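Local coordinates for flagellar hook-associated protein 2 (Helicobacter pylori, PDB 6IWY), which caps the tip of the growing bacterial flagellar filament, helping flagellin subunits polymerize there and keeping them from leaking out unassembled, at residues G40-L45 with K360-A365; D122-F127 with S210-H215. All blocks are in the same frame, centred on the assembly; numbering follows the deposited sequence.

How the contacts relate
Both contacts lie in the central part of the cap protein, without its two terminal regions, their centres about 11 Å apart. Along the chain both segments of contact 2 fall between those of contact 1, in the order 40-45, 122-127, 210-215, 360-365. Contact 1 joins strands 42-49 and 359-361 of one antiparallel sheet. Contact 2 instead bridges two different sheets, through strand 126-127 at the edge of one and strand 209-214 at the edge of the other. The two contacts touch directly, with Lys364 packed on Arg124 and Asp41 OD1 probably hydrogen-bonded to the backbone N of Val125, so residues 122-127 connect the sheet of contact 1 to the sheet carrying 210-215.

Contact 1: residues G40-L45 with K360-A365; sequences GDINEL and KNLQKA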
ATOM      1  N   GLY A  40       2.416 -17.188   4.458  1.00 52.20           N
ATOM      2  CA  GLY A  40       2.058 -16.130   3.520  1.00 51.25           C
ATOM      3  C   GLY A  40       1.037 -15.191   4.173  1.00 49.56           C
ATOM      4  O   GLY A  40       0.586 -15.426   5.286  1.00 48.11           O
ATOM      5  N   ASP A  41       0.664 -14.140   3.452  1.00 49.14           N
ATOM      6  CA  ASP A  41      -0.254 -13.125   3.945  1.00 48.47           C
ATOM      7  C   ASP A  41      -1.680 -13.487   3.521  1.00 47.90           C
ATOM      8  O   ASP A  41      -1.883 -14.024   2.443  1.00 49.75           O
ATOM      9  CB  ASP A  41       0.146 -11.778   3.321  1.00 49.06           C
ATOM     10  CG  ASP A  41      -0.056 -10.592   4.255  1.00 50.40           C
ATOM     11  OD1 ASP A  41      -0.821  -9.678   3.852  1.00 53.60           O
ATOM     12  OD2 ASP A  41       0.558 -10.550   5.360  1.00 52.73           O
ATOM     13  N   ILE A  42      -2.677 -13.199   4.342  1.00 46.58           N
ATOM     14  CA  ILE A  42      -4.052 -13.436   3.924  1.00 46.25           C
ATOM     15  C   ILE A  42      -4.879 -12.239   4.288  1.00 45.05           C
ATOM     16  O   ILE A  42      -4.969 -11.908   5.445  1.00 45.40           O
ATOM     17  CB  ILE A  42      -4.695 -14.693   4.586  1.00 46.80           C
ATOM     18  CG1 ILE A  42      -3.951 -15.969   4.182  1.00 47.42           C
ATOM     19  CG2 ILE A  42      -6.180 -14.825   4.183  1.00 45.01           C
ATOM     20  CD1 ILE A  42      -4.375 -17.171   5.003  1.00 47.49           C
ATOM     21  N   ASN A  43      -5.484 -11.604   3.294  1.00 44.84           N
ATOM     22  CA  ASN A  43      -6.239 -10.382   3.515  1.00 43.76           C
ATOM     23  C   ASN A  43      -7.577 -10.459   2.878  1.00 44.66           C
ATOM     24  O   ASN A  43      -7.739 -11.068   1.793  1.00 46.96           O
ATOM     25  CB  ASN A  43      -5.542  -9.212   2.859  1.00 43.44           C
ATOM     26  CG  ASN A  43      -4.156  -9.031   3.346  1.00 42.85           C
ATOM     27  OD1 ASN A  43      -3.948  -8.555   4.461  1.00 45.26           O
ATOM     28  ND2 ASN A  43      -3.189  -9.411   2.533  1.00 35.11           N
ATOM     29  N   GLU A  44      -8.538  -9.829   3.522  1.00 43.95           N
ATOM     30  CA  GLU A  44      -9.809  -9.593   2.890  1.00 44.78           C
ATOM     31  C   GLU A  44      -9.716  -8.223   2.300  1.00 44.45           C
ATOM     32  O   GLU A  44      -9.196  -7.338   2.935  1.00 44.19           O
ATOM     33  CB  GLU A  44     -10.937  -9.607   3.905  1.00 44.70           C
ATOM     34  CG  GLU A  44     -11.246 -10.956   4.458  1.00 45.82           C
ATOM     35  CD  GLU A  44     -12.099 -10.853   5.671  1.00 48.43           C
ATOM     36  OE1 GLU A  44     -12.446  -9.711   6.041  1.00 49.35           O
ATOM     37  OE2 GLU A  44     -12.408 -11.899   6.275  1.00 52.23           O
ATOM     38  N   LEU A  45     -10.250  -8.040   1.112  1.00 45.46           N
ATOM     39  CA  LEU A  45     -10.323  -6.725   0.502  1.00 46.13           C
ATOM     40  C   LEU A  45     -11.721  -6.565  -0.123  1.00 47.86           C
ATOM     41  O   LEU A  45     -12.157  -7.421  -0.863  1.00 49.61           O
ATOM     42  CB  LEU A  45      -9.230  -6.591  -0.567  1.00 46.21           C
ATOM     43  CG  LEU A  45      -9.233  -5.354  -1.467  1.00 46.33           C
ATOM     44  CD1 LEU A  45      -8.658  -4.144  -0.729  1.00 45.43           C
ATOM     45  CD2 LEU A  45      -8.481  -5.598  -2.795  1.00 45.94           C
ATOM     46  N   LYS A 360      -8.746  -5.879   5.584  1.00 50.93           N
ATOM     47  CA  LYS A 360      -8.426  -6.436   6.905  1.00 50.13           C
ATOM     48  C   LYS A 360      -7.425  -7.577   6.721  1.00 49.08           C
ATOM     49  O   LYS A 360      -7.640  -8.443   5.895  1.00 49.28           O
ATOM     50  CB  LYS A 360      -9.702  -6.963   7.577  1.00 50.83           C
ATOM     51  CG  LYS A 360      -9.522  -7.682   8.931  1.00 50.96           C
ATOM     52  CD  LYS A 360     -10.818  -7.704   9.744  1.00 52.43           C
ATOM     53  CE  LYS A 360     -11.659  -8.986   9.605  1.00 54.13           C
ATOM     54  NZ  LYS A 360     -11.550  -9.909  10.803  1.00 55.17           N
ATOM     55  N   ASN A 361      -6.349  -7.586   7.503  1.00 47.98           N
ATOM     56  CA  ASN A 361      -5.415  -8.708   7.504  1.00 46.80           C
ATOM     57  C   ASN A 361      -5.942  -9.829   8.395  1.00 46.36           C
ATOM     58  O   ASN A 361      -6.337  -9.585   9.518  1.00 45.94           O
ATOM     59  CB  ASN A 361      -4.041  -8.249   7.995  1.00 46.72           C
ATOM     60  CG  ASN A 361      -3.017  -9.352   7.958  1.00 46.73           C
ATOM     61  OD1 ASN A 361      -2.682  -9.922   8.984  1.00 47.36           O
ATOM     62  ND2 ASN A 361      -2.545  -9.693   6.764  1.00 46.57           N
ATOM     63  N   LEU A 362      -5.979 -11.051   7.864  1.00 46.06           N
ATOM     64  CA  LEU A 362      -6.378 -12.253   8.630  1.00 45.82           C
ATOM     65  C   LEU A 362      -5.169 -13.054   9.159  1.00 46.15           C
ATOM     66  O   LEU A 362      -5.244 -13.721  10.194  1.00 46.71           O
ATOM     67  CB  LEU A 362      -7.238 -13.146   7.757  1.00 45.57           C
ATOM     68  CG  LEU A 362      -8.653 -12.628   7.490  1.00 45.12           C
ATOM     69  CD1 LEU A 362      -9.491 -13.714   6.782  1.00 44.38           C
ATOM     70  CD2 LEU A 362      -9.317 -12.211   8.757  1.00 40.90           C
ATOM     71  N   GLN A 363      -4.059 -12.972   8.437  1.00 45.50           N
ATOM     72  CA  GLN A 363      -2.840 -13.687   8.780  1.00 45.92           C
ATOM     73  C   GLN A 363      -1.634 -12.946   8.207  1.00 45.84           C
ATOM     74  O   GLN A 363      -1.615 -12.633   7.026  1.00 44.46           O
ATOM     75  CB  GLN A 363      -2.880 -15.080   8.174  1.00 46.51           C
ATOM     76  CG  GLN A 363      -1.609 -15.791   8.318  1.00 46.72           C
ATOM     77  CD  GLN A 363      -1.698 -17.197   7.874  1.00 47.13           C
ATOM     78  OE1 GLN A 363      -2.354 -18.016   8.514  1.00 47.59           O
ATOM     79  NE2 GLN A 363      -1.017 -17.510   6.777  1.00 47.01           N
ATOM     80  N   LYS A 364      -0.639 -12.676   9.049  1.00 46.61           N
ATOM     81  CA  LYS A 364       0.537 -11.918   8.610  1.00 47.24           C
ATOM     82  C   LYS A 364       1.625 -12.823   8.111  1.00 47.65           C
ATOM     83  O   LYS A 364       2.059 -13.726   8.831  1.00 49.03           O
ATOM     84  CB  LYS A 364       1.133 -11.093   9.736  1.00 47.93           C
ATOM     85  CG  LYS A 364       0.220 -10.054  10.309  1.00 49.30           C
ATOM     86  CD  LYS A 364       1.000  -9.201  11.328  1.00 53.53           C
ATOM     87  CE  LYS A 364       0.092  -8.371  12.239  1.00 54.61           C
ATOM     88  NZ  LYS A 364       0.873  -8.045  13.476  1.00 57.64           N
ATOM     89  N   ALA A 365       2.073 -12.553   6.890  1.00 46.93           N
ATOM     90  CA  ALA A 365       3.312 -13.121   6.364  1.00 47.91           C
ATOM     91  C   ALA A 365       4.349 -13.028   7.440  1.00 48.56           C
ATOM     92  O   ALA A 365       4.426 -12.011   8.130  1.00 48.64           O
ATOM     93  CB  ALA A 365       3.770 -12.356   5.155  1.00 47.81           C
TER
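The carbonyl oxygen of Gln363 takes hydrogen bonds from two donors. The backbone N of Ile42 reaches Gln363 O across the strands at 2.9 Å, lying in the carbonyl plane, whereas the amide ND2 of Asn361 bonds to the same oxygen at 3.1 Å from a position 70° out of that plane. With CG anti to the backbone N (chi1 -177°), the amide of Asn361 reaches over to the other strand, where Asn361 ND2 donates to Asn43 OD1 at 2.9 Å, approaching from above the carbonyl plane of Asn43. The two amides are turned 54° against each other. Asn43 passes the chain of bonds on: its ND2 donates to Asp41 OD1 at 2.7 Å and also to the backbone O of Val114 on the neighbouring strand. The second carboxylate oxygen, Asp41 OD2, receives the backbone N of Ala365 at 2.9 Å through its anti lone pair. Farther along, Gln363 NE2 meets the backbone O of Gly40 at 3.0 Å in a nearly straight bond lying in the plane of its own amide. The antiparallel pairing slips by one residue at Leu362 and Gln363, both of which face Ile42 in a classic beta bulge; the backbone N of Leu362 bonds to Ile42 O at 2.8 Å, and the N of Gln363 adds a weak bond to the same oxygen. Beyond the bulge Glu44 and Lys360 exchange two backbone bonds, and Leu362 CD1 rests against Glu44 OE2 at 3.5 Å. Three side-chain amides and a carboxylate thus supplement the backbone pairing where the strand bends, and the two oxygens of Asp41, drawing on different donors, probably hold its carboxylate in a fixed rotation.

Contact 2: residues D122-F127 with S210-H215; sequences DNRVYF and SIDTLH
One face of the Arg124 guanidinium carries two oxygens of different residues: the carboxylate oxygen OD2 of Asp212 and the hydroxyl of Tyr126, which lies 3.1 Å above the plane, nearer the group's margin. Near the plane, at the edge, is the backbone O of Thr213. Asp212 OD2 approaches from over that face to form a salt bridge, Arg124 NH2 to Asp212 OD2 being 2.8 Å, and the carboxylate is turned 19° from the guanidinium plane. A bend in the arginine chain (chi3 71°) turns the flat group to present that face. The Tyr126 ring is met differently: Asp212 OD2 sits at its edge, in the plane of the ring, and the hydroxyl OH donates to OD2 at 3.1 Å on the anti lone pair. A single carboxylate oxygen is therefore shared by a cation and a phenol, which probably stabilises its negative charge. At the far end of the segments, Leu214 CD1 covers one face of the His215 ring, centred on it, and Leu214 CD1 in turn comes within 3.8 Å of Asp122 OD1. Asp122 OD1 lies 3.1 Å from His215 NE2, but the angle is poor for a hydrogen bond, and the carboxylate stands steeply to the ring. With no backbone pairing between these segments, side chains of strand 126-127 and of the turn and loop leading into it join the edge strand 209-214, helped by Tyr126 packing on Ile221. Such a polar bridge between separate sheets is consistent with the multidomain build of FliD, in which one domain is probably inserted within the chain of another.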
ATOM      1  N   ASP A 122       8.966 -10.622   4.399  1.00 60.94           N
ATOM      2  CA  ASP A 122       9.002  -9.711   3.240  1.00 60.98           C
ATOM      3  C   ASP A 122       7.730  -9.737   2.378  1.00 58.64           C
ATOM      4  O   ASP A 122       7.624  -8.987   1.410  1.00 58.49           O
ATOM      5  CB  ASP A 122      10.197 -10.038   2.329  1.00 64.01           C
ATOM      6  CG  ASP A 122      11.532  -9.678   2.945  1.00 68.72           C
ATOM      7  OD1 ASP A 122      11.550  -9.121   4.075  1.00 72.40           O
ATOM      8  OD2 ASP A 122      12.574  -9.943   2.287  1.00 73.97           O
ATOM      9  N   ASN A 123       6.763 -10.592   2.696  1.00 56.99           N
ATOM     10  CA  ASN A 123       5.559 -10.664   1.861  1.00 55.26           C
ATOM     11  C   ASN A 123       4.320 -10.118   2.508  1.00 51.89           C
ATOM     12  O   ASN A 123       3.225 -10.456   2.113  1.00 50.74           O
ATOM     13  CB  ASN A 123       5.321 -12.091   1.350  1.00 56.37           C
ATOM     14  CG  ASN A 123       6.339 -12.497   0.309  1.00 59.71           C
ATOM     15  OD1 ASN A 123       6.170 -12.210  -0.879  1.00 61.92           O
ATOM     16  ND2 ASN A 123       7.417 -13.141   0.751  1.00 60.88           N
ATOM     17  N   ARG A 124       4.470  -9.240   3.481  1.00 50.92           N
ATOM     18  CA  ARG A 124       3.280  -8.615   4.037  1.00 48.81           C
ATOM     19  C   ARG A 124       2.751  -7.750   2.912  1.00 48.28           C
ATOM     20  O   ARG A 124       3.546  -7.302   2.082  1.00 50.07           O
ATOM     21  CB  ARG A 124       3.601  -7.855   5.299  1.00 48.50           C
ATOM     22  CG  ARG A 124       3.993  -8.806   6.415  1.00 49.85           C
ATOM     23  CD  ARG A 124       4.311  -8.093   7.694  1.00 52.30           C
ATOM     24  NE  ARG A 124       3.117  -7.535   8.336  1.00 54.35           N
ATOM     25  CZ  ARG A 124       3.133  -6.785   9.441  1.00 58.11           C
ATOM     26  NH1 ARG A 124       4.287  -6.497  10.045  1.00 57.54           N
ATOM     27  NH2 ARG A 124       1.975  -6.333   9.962  1.00 60.00           N
ATOM     28  N   VAL A 125       1.431  -7.607   2.802  1.00 46.17           N
ATOM     29  CA  VAL A 125       0.855  -6.698   1.815  1.00 45.25           C
ATOM     30  C   VAL A 125       0.414  -5.388   2.480  1.00 43.90           C
ATOM     31  O   VAL A 125      -0.406  -5.376   3.363  1.00 43.22           O
ATOM     32  CB  VAL A 125      -0.322  -7.303   1.092  1.00 44.42           C
ATOM     33  CG1 VAL A 125      -0.922  -6.275   0.187  1.00 47.18           C
ATOM     34  CG2 VAL A 125       0.083  -8.504   0.254  1.00 45.67           C
ATOM     35  N   TYR A 126       0.970  -4.275   2.052  1.00 44.34           N
ATOM     36  CA  TYR A 126       0.629  -3.003   2.646  1.00 43.82           C
ATOM     37  C   TYR A 126      -0.182  -2.286   1.619  1.00 43.76           C
ATOM     38  O   TYR A 126       0.330  -1.990   0.569  1.00 45.75           O
ATOM     39  CB  TYR A 126       1.875  -2.218   3.008  1.00 44.78           C
ATOM     40  CG  TYR A 126       2.605  -2.841   4.152  1.00 45.46           C
ATOM     41  CD1 TYR A 126       3.716  -3.641   3.948  1.00 48.62           C
ATOM     42  CD2 TYR A 126       2.156  -2.669   5.435  1.00 45.66           C
ATOM     43  CE1 TYR A 126       4.373  -4.242   5.024  1.00 50.38           C
ATOM     44  CE2 TYR A 126       2.788  -3.254   6.499  1.00 47.82           C
ATOM     45  CZ  TYR A 126       3.894  -4.041   6.292  1.00 50.17           C
ATOM     46  OH  TYR A 126       4.505  -4.610   7.384  1.00 54.08           O
ATOM     47  N   PHE A 127      -1.455  -2.038   1.906  1.00 42.65           N
ATOM     48  CA  PHE A 127      -2.326  -1.345   0.976  1.00 41.72           C
ATOM     49  C   PHE A 127      -2.110   0.136   1.145  1.00 41.79           C
ATOM     50  O   PHE A 127      -1.754   0.577   2.210  1.00 40.82           O
ATOM     51  CB  PHE A 127      -3.788  -1.709   1.250  1.00 40.97           C
ATOM     52  CG  PHE A 127      -4.084  -3.137   0.984  1.00 40.13           C
ATOM     53  CD1 PHE A 127      -4.144  -4.047   2.020  1.00 39.53           C
ATOM     54  CD2 PHE A 127      -4.250  -3.581  -0.312  1.00 38.92           C
ATOM     55  CE1 PHE A 127      -4.386  -5.377   1.757  1.00 40.79           C
ATOM     56  CE2 PHE A 127      -4.476  -4.899  -0.590  1.00 39.22           C
ATOM     57  CZ  PHE A 127      -4.538  -5.807   0.439  1.00 41.00           C
ATOM     58  N   SER A 210      -0.547   2.644  10.622  1.00 46.83           N
ATOM     59  CA  SER A 210       0.294   1.844  11.476  1.00 47.31           C
ATOM     60  C   SER A 210       1.756   2.036  11.129  1.00 46.16           C
ATOM     61  O   SER A 210       2.105   2.477  10.030  1.00 45.59           O
ATOM     62  CB  SER A 210      -0.088   0.373  11.350  1.00 49.00           C
ATOM     63  OG  SER A 210      -0.032  -0.004   9.999  1.00 50.45           O
ATOM     64  N   ILE A 211       2.591   1.682  12.096  1.00 46.15           N
ATOM     65  CA  ILE A 211       4.028   1.700  11.978  1.00 45.69           C
ATOM     66  C   ILE A 211       4.551   0.351  12.464  1.00 47.74           C
ATOM     67  O   ILE A 211       4.628   0.109  13.656  1.00 49.06           O
ATOM     68  CB  ILE A 211       4.594   2.803  12.856  1.00 44.83           C
ATOM     69  CG1 ILE A 211       4.142   4.170  12.347  1.00 43.28           C
ATOM     70  CG2 ILE A 211       6.099   2.779  12.849  1.00 46.69           C
ATOM     71  CD1 ILE A 211       3.638   5.030  13.406  1.00 44.99           C
ATOM     72  N   ASP A 212       4.902  -0.519  11.533  1.00 49.04           N
ATOM     73  CA  ASP A 212       5.432  -1.849  11.832  1.00 52.00           C
ATOM     74  C   ASP A 212       6.963  -1.877  11.781  1.00 52.66           C
ATOM     75  O   ASP A 212       7.583  -1.078  11.092  1.00 51.33           O
ATOM     76  CB  ASP A 212       4.937  -2.878  10.794  1.00 53.53           C
ATOM     77  CG  ASP A 212       3.434  -3.148  10.861  1.00 54.56           C
ATOM     78  OD1 ASP A 212       2.805  -2.870  11.895  1.00 56.08           O
ATOM     79  OD2 ASP A 212       2.886  -3.659   9.851  1.00 57.80           O
ATOM     80  N   THR A 213       7.555  -2.829  12.495  1.00 54.85           N
ATOM     81  CA  THR A 213       8.960  -3.158  12.313  1.00 56.65           C
ATOM     82  C   THR A 213       9.089  -4.370  11.389  1.00 58.57           C
ATOM     83  O   THR A 213       8.226  -5.243  11.349  1.00 58.90           O
ATOM     84  CB  THR A 213       9.659  -3.465  13.632  1.00 58.76           C
ATOM     85  OG1 THR A 213       9.333  -4.794  14.045  1.00 62.42           O
ATOM     86  CG2 THR A 213       9.228  -2.475  14.707  1.00 57.53           C
ATOM     87  N   LEU A 214      10.204  -4.419  10.677  1.00 59.74           N
ATOM     88  CA  LEU A 214      10.404  -5.395   9.622  1.00 61.96           C
ATOM     89  C   LEU A 214      11.904  -5.692   9.454  1.00 64.11           C
ATOM     90  O   LEU A 214      12.736  -5.067  10.105  1.00 64.04           O
ATOM     91  CB  LEU A 214       9.710  -4.857   8.369  1.00 60.02           C
ATOM     92  CG  LEU A 214      10.292  -4.842   6.964  1.00 62.72           C
ATOM     93  CD1 LEU A 214      10.231  -6.199   6.204  1.00 66.36           C
ATOM     94  CD2 LEU A 214       9.477  -3.772   6.241  1.00 61.62           C
ATOM     95  N   HIS A 215      12.236  -6.674   8.622  1.00 66.30           N
ATOM     96  CA  HIS A 215      13.621  -7.146   8.444  1.00 69.35           C
ATOM     97  C   HIS A 215      14.306  -7.379   9.785  1.00 70.78           C
ATOM     98  O   HIS A 215      15.394  -6.899  10.036  1.00 71.30           O
ATOM     99  CB  HIS A 215      14.441  -6.199   7.567  1.00 68.53           C
ATOM    100  CG  HIS A 215      14.053  -6.224   6.121  1.00 69.53           C
ATOM    101  ND1 HIS A 215      13.748  -5.082   5.411  1.00 67.86           N
ATOM    102  CD2 HIS A 215      13.928  -7.254   5.246  1.00 74.37           C
ATOM    103  CE1 HIS A 215      13.459  -5.406   4.161  1.00 70.19           C
ATOM    104  NE2 HIS A 215      13.555  -6.720   4.036  1.00 73.28           N
TER